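Local coordinates for protein phenylalanine--tRNA ligase beta subunit (Pyrococcus horikoshii, PDB 2CXI) that catalyses, with the alpha subunit in an alpha2-beta2 tetramer, the ATP-dependent attachment of L-phenylalanine to tRNA(Phe), seen here as an N-terminal fragment with the B3/4 and B5 domains, at residues Lys3-Lys8 with Tyr46-Ser51; Glu110-Asp115 with Lys229-Asp234; Lys309-Val314 with Lys324-Arg329. All blocks are in the same frame, centred on the assembly; numbering follows the deposited sequence.

Interaction 1: Lys3-Lys8 with Tyr46-Ser51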
loop_
_atom_site.group_PDB
_atom_site.type_symbol
_atom_site.label_atom_id
_atom_site.label_comp_id
_atom_site.label_asym_id
_atom_site.label_seq_id
_atom_site.Cartn_x
_atom_site.Cartn_y
_atom_site.Cartn_z
ATOM N N LYS A 3 -39.376 -17.007 19.389
ATOM C CA LYS A 3 -39.207 -18.440 19.241
ATOM C C LYS A 3 -38.127 -18.789 18.213
ATOM O O LYS A 3 -37.919 -18.047 17.236
ATOM C CB LYS A 3 -40.536 -19.091 18.831
ATOM C CG LYS A 3 -41.607 -19.030 19.948
ATOM C CD LYS A 3 -42.915 -19.711 19.526
ATOM C CE LYS A 3 -44.011 -19.380 20.522
ATOM N NZ LYS A 3 -45.312 -20.046 20.149
ATOM N N PHE A 4 -37.445 -19.915 18.421
ATOM C CA PHE A 4 -36.415 -20.332 17.468
ATOM C C PHE A 4 -36.172 -21.808 17.610
ATOM O O PHE A 4 -36.339 -22.358 18.678
ATOM C CB PHE A 4 -35.098 -19.558 17.673
ATOM C CG PHE A 4 -34.540 -19.646 19.084
ATOM C CD1 PHE A 4 -35.093 -18.894 20.109
ATOM C CD2 PHE A 4 -33.462 -20.462 19.365
ATOM C CE1 PHE A 4 -34.581 -18.969 21.421
ATOM C CE2 PHE A 4 -32.922 -20.522 20.643
ATOM C CZ PHE A 4 -33.484 -19.780 21.662
ATOM N N ASP A 5 -35.757 -22.426 16.514
ATOM C CA ASP A 5 -35.495 -23.832 16.479
ATOM C C ASP A 5 -34.027 -24.140 16.734
ATOM O O ASP A 5 -33.136 -23.369 16.355
ATOM C CB ASP A 5 -35.858 -24.379 15.116
ATOM C CG ASP A 5 -37.327 -24.236 14.797
ATOM O OD1 ASP A 5 -38.182 -24.062 15.710
ATOM O OD2 ASP A 5 -37.709 -24.355 13.633
ATOM N N VAL A 6 -33.792 -25.271 17.391
ATOM C CA VAL A 6 -32.460 -25.744 17.689
ATOM C C VAL A 6 -32.391 -27.273 17.603
ATOM O O VAL A 6 -33.408 -27.999 17.782
ATOM C CB VAL A 6 -31.960 -25.304 19.090
ATOM C CG1 VAL A 6 -31.795 -23.754 19.200
ATOM C CG2 VAL A 6 -32.885 -25.801 20.200
ATOM N N SER A 7 -31.175 -27.755 17.361
ATOM C CA SER A 7 -30.943 -29.173 17.370
ATOM C C SER A 7 -30.477 -29.665 18.722
ATOM O O SER A 7 -29.584 -29.069 19.328
ATOM C CB SER A 7 -29.996 -29.559 16.205
ATOM O OG SER A 7 -29.194 -30.647 16.538
ATOM N N LYS A 8 -31.116 -30.735 19.230
ATOM C CA LYS A 8 -30.727 -31.297 20.531
ATOM C C LYS A 8 -29.248 -31.668 20.561
ATOM O O LYS A 8 -28.571 -31.420 21.567
ATOM C CB LYS A 8 -31.565 -32.529 20.905
ATOM C CG LYS A 8 -31.175 -33.198 22.259
ATOM C CD LYS A 8 -32.165 -34.400 22.509
ATOM C CE LYS A 8 -31.916 -35.110 23.858
ATOM N NZ LYS A 8 -30.618 -35.907 23.904
ATOM N N TYR A 46 -35.192 -32.180 17.368
ATOM C CA TYR A 46 -35.226 -30.713 17.371
ATOM C C TYR A 46 -36.157 -30.193 18.454
ATOM O O TYR A 46 -37.143 -30.873 18.807
ATOM C CB TYR A 46 -35.703 -30.203 16.015
ATOM C CG TYR A 46 -34.706 -30.493 14.929
ATOM C CD1 TYR A 46 -33.654 -29.622 14.679
ATOM C CD2 TYR A 46 -34.798 -31.673 14.163
ATOM C CE1 TYR A 46 -32.713 -29.906 13.669
ATOM C CE2 TYR A 46 -33.875 -31.960 13.164
ATOM C CZ TYR A 46 -32.838 -31.078 12.917
ATOM O OH TYR A 46 -31.923 -31.365 11.913
ATOM N N PHE A 47 -35.800 -29.039 19.022
ATOM C CA PHE A 47 -36.668 -28.282 19.907
ATOM C C PHE A 47 -37.060 -26.955 19.237
ATOM O O PHE A 47 -36.244 -26.331 18.514
ATOM C CB PHE A 47 -35.957 -27.932 21.232
ATOM C CG PHE A 47 -35.324 -29.079 21.956
ATOM C CD1 PHE A 47 -35.842 -30.384 21.897
ATOM C CD2 PHE A 47 -34.252 -28.818 22.835
ATOM C CE1 PHE A 47 -35.261 -31.406 22.628
ATOM C CE2 PHE A 47 -33.677 -29.838 23.596
ATOM C CZ PHE A 47 -34.175 -31.133 23.501
ATOM N N LYS A 48 -38.296 -26.526 19.465
ATOM C CA LYS A 48 -38.627 -25.122 19.317
ATOM C C LYS A 48 -38.623 -24.498 20.725
ATOM O O LYS A 48 -39.347 -24.938 21.635
ATOM C CB LYS A 48 -39.966 -24.888 18.631
ATOM C CG LYS A 48 -40.247 -23.367 18.422
ATOM C CD LYS A 48 -41.545 -23.127 17.650
ATOM C CE LYS A 48 -41.595 -23.957 16.354
ATOM N NZ LYS A 48 -40.735 -23.376 15.269
ATOM N N LEU A 49 -37.765 -23.496 20.898
ATOM C CA LEU A 49 -37.640 -22.793 22.155
ATOM C C LEU A 49 -38.357 -21.450 22.072
ATOM O O LEU A 49 -38.425 -20.830 21.004
ATOM C CB LEU A 49 -36.157 -22.617 22.520
ATOM C CG LEU A 49 -35.298 -23.883 22.621
ATOM C CD1 LEU A 49 -33.852 -23.554 22.984
ATOM C CD2 LEU A 49 -35.915 -24.809 23.717
ATOM N N ASP A 50 -38.941 -21.044 23.195
ATOM C CA ASP A 50 -39.659 -19.789 23.261
ATOM C C ASP A 50 -38.889 -18.936 24.238
ATOM O O ASP A 50 -38.875 -19.212 25.445
ATOM C CB ASP A 50 -41.077 -20.042 23.752
ATOM C CG ASP A 50 -41.943 -18.779 23.821
ATOM O OD1 ASP A 50 -41.490 -17.657 23.514
ATOM O OD2 ASP A 50 -43.144 -18.874 24.191
ATOM N N SER A 51 -38.223 -17.915 23.711
ATOM C CA SER A 51 -37.372 -17.079 24.564
ATOM C C SER A 51 -38.169 -16.024 25.242
ATOM O O SER A 51 -38.803 -15.162 24.612
ATOM C CB SER A 51 -36.204 -16.423 23.843
ATOM O OG SER A 51 -35.491 -15.632 24.797
#
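D5 and K48 face each other as a non-hydrogen-bonded antiparallel pair and close a salt bridge, K48 NZ lying 2.7 Å from D5 OD1 on the syn lone pair of that oxygen. K48 leaves the backbone with CG opposite its own N (chi1 -177°) and then bends at chi3 and chi4, which returns the ammonium to the adjoining strand and lays CB, CG and CE against the same OD1. On this face K3 runs out extended and crosses D50, with K3 CE 3.8 Å from D50 OD2, while its NZ makes a long, weak ion pair with D36. At the other end S7 CB rests 3.7 Å from Y46 CE1; S7 OG turns instead to D117 and caps the following helix at D10 N.

The reverse face is apolar. F4 has CG between its backbone N and carbonyl carbon (chi1 55°), which swings the ring across L49: L49 CB sits over one ring face in a CH-pi contact, 4.2 Å from the centroid, and S51 CB meets the edge in plane. L49 CD1 reaches on to V6 CG2 at 3.7 Å, the side chains crossing nearly at a right angle. K8 CG touches F47 CZ, 3.8 Å away, before K8 NZ pairs with E12. Paired N-H···O bonds join F4 to L49 and V6 to F47, which fixes the register.

V65 and A62 of helix 62-72, L11 of helix 8-15, and I21 and V28 of helix 21-30 pack on this apolar side. Strand 3-7 is an outer strand of a three-stranded antiparallel sheet of order 1-3-2, one face bearing K3, D5, S7, Y46, K48 and D50, the other packed on helices, as in a small two-layer alpha/beta unit.

Interaction 2: Glu110-Asp115 with Lys229-Asp234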
loop_
_atom_site.group_PDB
_atom_site.type_symbol
_atom_site.label_atom_id
_atom_site.label_comp_id
_atom_site.label_asym_id
_atom_site.label_seq_id
_atom_site.Cartn_x
_atom_site.Cartn_y
_atom_site.Cartn_z
ATOM N N GLU A 110 -12.326 -16.164 12.986
ATOM C CA GLU A 110 -11.503 -17.138 12.219
ATOM C C GLU A 110 -11.576 -18.535 12.809
ATOM O O GLU A 110 -11.899 -18.674 13.980
ATOM C CB GLU A 110 -10.021 -16.709 12.212
ATOM C CG GLU A 110 -9.831 -15.415 11.447
ATOM C CD GLU A 110 -8.382 -14.964 11.391
ATOM O OE1 GLU A 110 -7.626 -15.323 12.290
ATOM O OE2 GLU A 110 -8.018 -14.234 10.448
ATOM N N GLY A 111 -11.246 -19.552 12.001
ATOM C CA GLY A 111 -10.973 -20.923 12.505
ATOM C C GLY A 111 -12.236 -21.700 12.817
ATOM O O GLY A 111 -12.244 -22.579 13.688
ATOM N N LEU A 112 -13.313 -21.378 12.106
ATOM C CA LEU A 112 -14.565 -22.053 12.343
ATOM C C LEU A 112 -14.564 -23.351 11.540
ATOM O O LEU A 112 -13.986 -23.424 10.455
ATOM C CB LEU A 112 -15.740 -21.162 11.934
ATOM C CG LEU A 112 -15.967 -19.960 12.888
ATOM C CD1 LEU A 112 -16.805 -18.900 12.193
ATOM C CD2 LEU A 112 -16.616 -20.368 14.220
ATOM N N ARG A 113 -15.240 -24.357 12.063
ATOM C CA ARG A 113 -15.585 -25.513 11.250
ATOM C C ARG A 113 -17.107 -25.623 11.248
ATOM O O ARG A 113 -17.698 -26.083 12.210
ATOM C CB ARG A 113 -14.911 -26.788 11.800
ATOM C CG ARG A 113 -13.375 -26.664 12.053
ATOM C CD ARG A 113 -12.706 -27.884 12.783
ATOM N NE ARG A 113 -13.544 -29.079 12.574
ATOM C CZ ARG A 113 -14.303 -29.651 13.521
ATOM N NH1 ARG A 113 -14.300 -29.188 14.780
ATOM N NH2 ARG A 113 -15.051 -30.704 13.213
ATOM N N LEU A 114 -17.743 -25.217 10.156
ATOM C CA LEU A 114 -19.190 -25.118 10.115
ATOM C C LEU A 114 -19.834 -26.423 9.663
ATOM O O LEU A 114 -19.166 -27.295 9.112
ATOM C CB LEU A 114 -19.661 -23.942 9.230
ATOM C CG LEU A 114 -19.029 -22.603 9.601
ATOM C CD1 LEU A 114 -19.549 -21.572 8.582
ATOM C CD2 LEU A 114 -19.429 -22.260 11.068
ATOM N N ASP A 115 -21.118 -26.564 9.959
ATOM C CA ASP A 115 -21.929 -27.679 9.449
ATOM C C ASP A 115 -23.351 -27.217 9.366
ATOM O O ASP A 115 -23.640 -26.017 9.602
ATOM C CB ASP A 115 -21.792 -28.942 10.319
ATOM C CG ASP A 115 -21.958 -28.668 11.840
ATOM O OD1 ASP A 115 -22.908 -27.967 12.260
ATOM O OD2 ASP A 115 -21.187 -29.157 12.694
ATOM N N LYS A 229 -14.493 -21.082 6.703
ATOM C CA LYS A 229 -13.712 -21.095 7.948
ATOM C C LYS A 229 -13.608 -19.731 8.648
ATOM O O LYS A 229 -13.539 -19.659 9.884
ATOM C CB LYS A 229 -12.295 -21.628 7.656
ATOM C CG LYS A 229 -12.277 -23.121 7.268
ATOM C CD LYS A 229 -10.809 -23.597 7.117
ATOM C CE LYS A 229 -10.755 -25.015 6.534
ATOM N NZ LYS A 229 -11.046 -24.985 5.044
ATOM N N ASN A 230 -13.579 -18.650 7.852
ATOM C CA ASN A 230 -13.334 -17.296 8.366
ATOM C C ASN A 230 -14.469 -16.418 7.894
ATOM O O ASN A 230 -14.709 -16.315 6.701
ATOM C CB ASN A 230 -12.000 -16.736 7.824
ATOM C CG ASN A 230 -10.816 -17.633 8.167
ATOM O OD1 ASN A 230 -10.596 -17.955 9.330
ATOM N ND2 ASN A 230 -10.073 -18.071 7.143
ATOM N N VAL A 231 -15.218 -15.862 8.836
ATOM C CA VAL A 231 -16.424 -15.100 8.518
ATOM C C VAL A 231 -16.175 -13.612 8.753
ATOM O O VAL A 231 -15.526 -13.220 9.736
ATOM C CB VAL A 231 -17.682 -15.610 9.320
ATOM C CG1 VAL A 231 -17.381 -15.766 10.737
ATOM C CG2 VAL A 231 -18.777 -14.623 9.284
ATOM N N PHE A 232 -16.694 -12.802 7.837
ATOM C CA PHE A 232 -16.658 -11.356 7.959
ATOM C C PHE A 232 -18.119 -10.935 8.252
ATOM O O PHE A 232 -19.062 -11.314 7.521
ATOM C CB PHE A 232 -16.113 -10.719 6.658
ATOM C CG PHE A 232 -16.170 -9.196 6.649
ATOM C CD1 PHE A 232 -17.182 -8.516 5.931
ATOM C CD2 PHE A 232 -15.218 -8.442 7.360
ATOM C CE1 PHE A 232 -17.247 -7.105 5.930
ATOM C CE2 PHE A 232 -15.292 -7.019 7.360
ATOM C CZ PHE A 232 -16.293 -6.370 6.648
ATOM N N ILE A 233 -18.312 -10.204 9.331
ATOM C CA ILE A 233 -19.708 -9.824 9.737
ATOM C C ILE A 233 -19.882 -8.318 9.667
ATOM O O ILE A 233 -19.005 -7.585 10.135
ATOM C CB ILE A 233 -20.017 -10.321 11.173
ATOM C CG1 ILE A 233 -19.857 -11.864 11.318
ATOM C CG2 ILE A 233 -21.474 -9.862 11.642
ATOM C CD1 ILE A 233 -19.499 -12.262 12.777
ATOM N N ASP A 234 -20.987 -7.840 9.088
ATOM C CA ASP A 234 -21.280 -6.397 9.128
ATOM C C ASP A 234 -22.612 -6.196 9.847
ATOM O O ASP A 234 -23.529 -7.030 9.700
ATOM C CB ASP A 234 -21.282 -5.742 7.734
ATOM C CG ASP A 234 -22.637 -5.875 6.987
ATOM O OD1 ASP A 234 -23.358 -4.850 6.804
ATOM O OD2 ASP A 234 -23.070 -6.967 6.568
#
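The amide of N230 meets E110 through OD1, which lies against CB and CG of the glutamate; the side chains cross obliquely, with the amide and carboxylate planes 56° apart. G111 N approaches from one side of the amide plane, while CB and CG of E110 lie on the other; E110 CA is near the plane, 3.1 Å from N230 OD1. The carboxylate itself leads elsewhere, E110 OE1 having a long, weak ion pair with R262.

G111 N donates to N230 OD1 over 3.2 Å, the donor tilted 25° from the carbonyl plane. N230 ND2 is hydrogen-bonded to D148. A leucine in place of N230 would probably leave the N-H of G111 and the carboxylate of D148 each without this amide partner, weakening the hold between the loop after strand 103-110 and the start of strand 231-237.

One residue further on, L112 N makes a shorter bond of 2.8 Å to K229 O, in the carbonyl plane and on a lone pair. The backbone of G111, with positive phi, makes the bend that presents these successive N-H groups. The L112 side chain lies by the same oxygen, CB 3.4 Å from K229 O, and its CD1 meets V231 CG1 at 3.5 Å. V231 has CG1 between the backbone N and the carbonyl carbon (chi1 48°), the rotamer that carries this methyl to L112, and also touches I144, V109 and L254.

In effect the contact continues the antiparallel pairing of strands 103-110 and 231-237, in the B3/4 domain, past their paired residues. The join rests on two N-H bonds, one to a main-chain and one to a side-chain oxygen; the second therefore depends on the identity of N230, and the apolar touch of L112 with V231 adds to both.

Interaction 3: Lys309-Val314 with Lys324-Arg329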
loop_
_atom_site.group_PDB
_atom_site.type_symbol
_atom_site.label_atom_id
_atom_site.label_comp_id
_atom_site.label_asym_id
_atom_site.label_seq_id
_atom_site.Cartn_x
_atom_site.Cartn_y
_atom_site.Cartn_z
ATOM N N LYS A 309 -22.959 -17.547 38.785
ATOM C CA LYS A 309 -23.759 -18.406 37.903
ATOM C C LYS A 309 -24.498 -17.634 36.815
ATOM O O LYS A 309 -24.946 -18.230 35.870
ATOM C CB LYS A 309 -24.810 -19.206 38.705
ATOM C CG LYS A 309 -24.246 -20.295 39.594
ATOM C CD LYS A 309 -25.338 -20.898 40.482
ATOM C CE LYS A 309 -24.709 -21.876 41.493
ATOM N NZ LYS A 309 -25.767 -22.696 42.177
HETATM N N MSE A 310 -24.647 -16.320 36.987
HETATM C CA MSE A 310 -25.357 -15.437 36.040
HETATM C C MSE A 310 -24.360 -14.672 35.166
HETATM O O MSE A 310 -24.719 -13.742 34.441
HETATM C CB MSE A 310 -26.291 -14.493 36.789
HETATM C CG MSE A 310 -27.323 -15.241 37.623
HETATM SE SE MSE A 310 -28.432 -16.427 36.407
HETATM C CE MSE A 310 -29.446 -15.045 35.375
HETATM N N MSE A 311 -23.112 -15.115 35.235
HETATM C CA MSE A 311 -22.020 -14.659 34.365
HETATM C C MSE A 311 -21.435 -13.319 34.785
HETATM O O MSE A 311 -20.816 -12.622 33.960
HETATM C CB MSE A 311 -22.421 -14.645 32.880
HETATM C CG MSE A 311 -22.913 -16.013 32.383
HETATM SE SE MSE A 311 -23.254 -16.043 30.479
HETATM C CE MSE A 311 -24.544 -14.822 30.410
ATOM N N TYR A 312 -21.565 -12.980 36.073
ATOM C CA TYR A 312 -20.943 -11.748 36.568
ATOM C C TYR A 312 -19.585 -12.017 37.191
ATOM O O TYR A 312 -19.383 -13.033 37.845
ATOM C CB TYR A 312 -21.771 -11.021 37.650
ATOM C CG TYR A 312 -23.095 -10.441 37.234
ATOM C CD1 TYR A 312 -23.226 -9.070 36.920
ATOM C CD2 TYR A 312 -24.239 -11.241 37.239
ATOM C CE1 TYR A 312 -24.469 -8.533 36.569
ATOM C CE2 TYR A 312 -25.481 -10.702 36.890
ATOM C CZ TYR A 312 -25.594 -9.372 36.584
ATOM O OH TYR A 312 -26.834 -8.866 36.256
ATOM N N GLU A 313 -18.679 -11.054 37.040
ATOM C CA GLU A 313 -17.545 -10.972 37.932
ATOM C C GLU A 313 -17.979 -10.160 39.126
ATOM O O GLU A 313 -18.689 -9.170 38.976
ATOM C CB GLU A 313 -16.316 -10.327 37.276
ATOM C CG GLU A 313 -15.161 -10.149 38.252
ATOM C CD GLU A 313 -14.013 -9.395 37.625
ATOM O OE1 GLU A 313 -13.288 -10.007 36.823
ATOM O OE2 GLU A 313 -13.857 -8.199 37.939
ATOM N N VAL A 314 -17.574 -10.586 40.315
ATOM C CA VAL A 314 -18.076 -9.986 41.556
ATOM C C VAL A 314 -16.891 -9.750 42.514
ATOM O O VAL A 314 -16.180 -10.698 42.859
ATOM C CB VAL A 314 -19.090 -10.932 42.296
ATOM C CG1 VAL A 314 -19.606 -10.256 43.562
ATOM C CG2 VAL A 314 -20.249 -11.380 41.380
ATOM N N LYS A 324 -18.745 -6.904 37.048
ATOM C CA LYS A 324 -18.546 -6.820 35.610
ATOM C C LYS A 324 -19.481 -7.862 34.969
ATOM O O LYS A 324 -19.696 -8.914 35.536
ATOM C CB LYS A 324 -17.087 -7.103 35.231
ATOM C CG LYS A 324 -16.130 -5.987 35.674
ATOM C CD LYS A 324 -14.746 -6.265 35.231
ATOM C CE LYS A 324 -13.842 -5.159 35.770
ATOM N NZ LYS A 324 -12.447 -5.625 35.682
ATOM N N TYR A 325 -19.999 -7.549 33.788
ATOM C CA TYR A 325 -20.844 -8.487 33.050
ATOM C C TYR A 325 -20.531 -8.425 31.558
ATOM O O TYR A 325 -19.892 -7.452 31.090
ATOM C CB TYR A 325 -22.332 -8.221 33.369
ATOM C CG TYR A 325 -22.851 -6.836 32.959
ATOM C CD1 TYR A 325 -22.761 -5.740 33.832
ATOM C CD2 TYR A 325 -23.453 -6.640 31.719
ATOM C CE1 TYR A 325 -23.285 -4.466 33.481
ATOM C CE2 TYR A 325 -23.963 -5.394 31.346
ATOM C CZ TYR A 325 -23.881 -4.307 32.226
ATOM O OH TYR A 325 -24.389 -3.073 31.830
ATOM N N PRO A 326 -20.925 -9.466 30.810
ATOM C CA PRO A 326 -20.513 -9.617 29.393
ATOM C C PRO A 326 -20.997 -8.461 28.519
ATOM O O PRO A 326 -22.091 -7.931 28.746
ATOM C CB PRO A 326 -21.217 -10.901 28.954
ATOM C CG PRO A 326 -21.492 -11.647 30.231
ATOM C CD PRO A 326 -21.751 -10.610 31.272
ATOM N N ALA A 327 -20.169 -8.053 27.550
ATOM C CA ALA A 327 -20.505 -6.946 26.630
ATOM C C ALA A 327 -21.636 -7.319 25.669
ATOM O O ALA A 327 -22.134 -6.446 24.950
ATOM C CB ALA A 327 -19.256 -6.540 25.808
ATOM N N PHE A 328 -22.021 -8.602 25.635
ATOM C CA PHE A 328 -23.198 -9.050 24.825
ATOM C C PHE A 328 -24.580 -8.739 25.489
ATOM O O PHE A 328 -25.634 -9.003 24.893
ATOM C CB PHE A 328 -23.065 -10.527 24.360
ATOM C CG PHE A 328 -22.998 -11.556 25.487
ATOM C CD1 PHE A 328 -21.861 -12.333 25.642
ATOM C CD2 PHE A 328 -24.087 -11.784 26.347
ATOM C CE1 PHE A 328 -21.764 -13.284 26.659
ATOM C CE2 PHE A 328 -24.025 -12.754 27.352
ATOM C CZ PHE A 328 -22.854 -13.506 27.524
ATOM N N ARG A 329 -24.549 -8.170 26.709
ATOM C CA ARG A 329 -25.764 -7.726 27.413
ATOM C C ARG A 329 -25.853 -6.207 27.429
ATOM O O ARG A 329 -24.842 -5.515 27.607
ATOM C CB ARG A 329 -25.776 -8.207 28.872
ATOM C CG ARG A 329 -25.925 -9.721 29.102
ATOM C CD ARG A 329 -26.106 -10.045 30.553
ATOM N NE ARG A 329 -27.346 -9.508 31.150
ATOM C CZ ARG A 329 -27.754 -9.853 32.380
ATOM N NH1 ARG A 329 -26.998 -10.688 33.113
ATOM N NH2 ARG A 329 -28.880 -9.367 32.887
HETATM O O HOH W 1 -24.072 -11.159 33.586
#
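K324, M311 and Y312 bury the most surface here. K324 lies side by side with E313, both pointing the same way, with E313 OE2 3.4 Å from K324 CD; the ion pair at their ends is long, OE2 to NZ 3.7 Å. Beneath them, E313 N to K324 O (2.8 Å) and K324 N to E313 O form the hydrogen-bonded pair of the hairpin.

M311, present as selenomethionine, is the C-prime residue of the Schellman motif that ends helix 300-309. Its CB packs on P326 CG, and the bend at chi3 (-62°) carries CE to F328 CZ, 3.6 Å away at the ring edge, with SE in the ring plane: a Met-aromatic contact.

Y312 places CD1 3.8 Å from Y325 CB. A water sits over the centre of the Y312 ring, donating to M310 O (2.8 Å) and accepting a weak bond from R329 NH1. R329 crosses Y312 at about a right angle, NH1 3.6 Å from Y312 OH, with the guanidinium and ring planes 63° apart.

Y312 OH is hydrogen-bonded to D341, to which R329 NH2 also forms a salt bridge, as it does to D331. Both aspartates are predicted magnesium ligands shared with the alpha subunit; if magnesium binds there, this tyrosine and arginine of the B5 domain would form a second shell and could orient the carboxylates and partly offset their charge.

The three contacts follow one another along the chain without touching, their centres 23 to 25 Å apart. Interaction 1 ties the N-terminal strand into a small sheet, interaction 2 joins the loop after strand 103-110 to the start of strand 231-237, and interaction 3 pairs the base of the B5-domain hairpin. Nearest atoms are about 8 Å apart between interactions 1 and 2, and about 12 Å between interaction 3 and either of the others. Helix 62-72 packs on both interaction 1 (F4, V6, L49) and interaction 3 (M311). The predicted magnesium site belongs chiefly with interaction 3; the side chain of S51 in interaction 1 is about 11 Å from that of D331, whereas interaction 2 lies away from it.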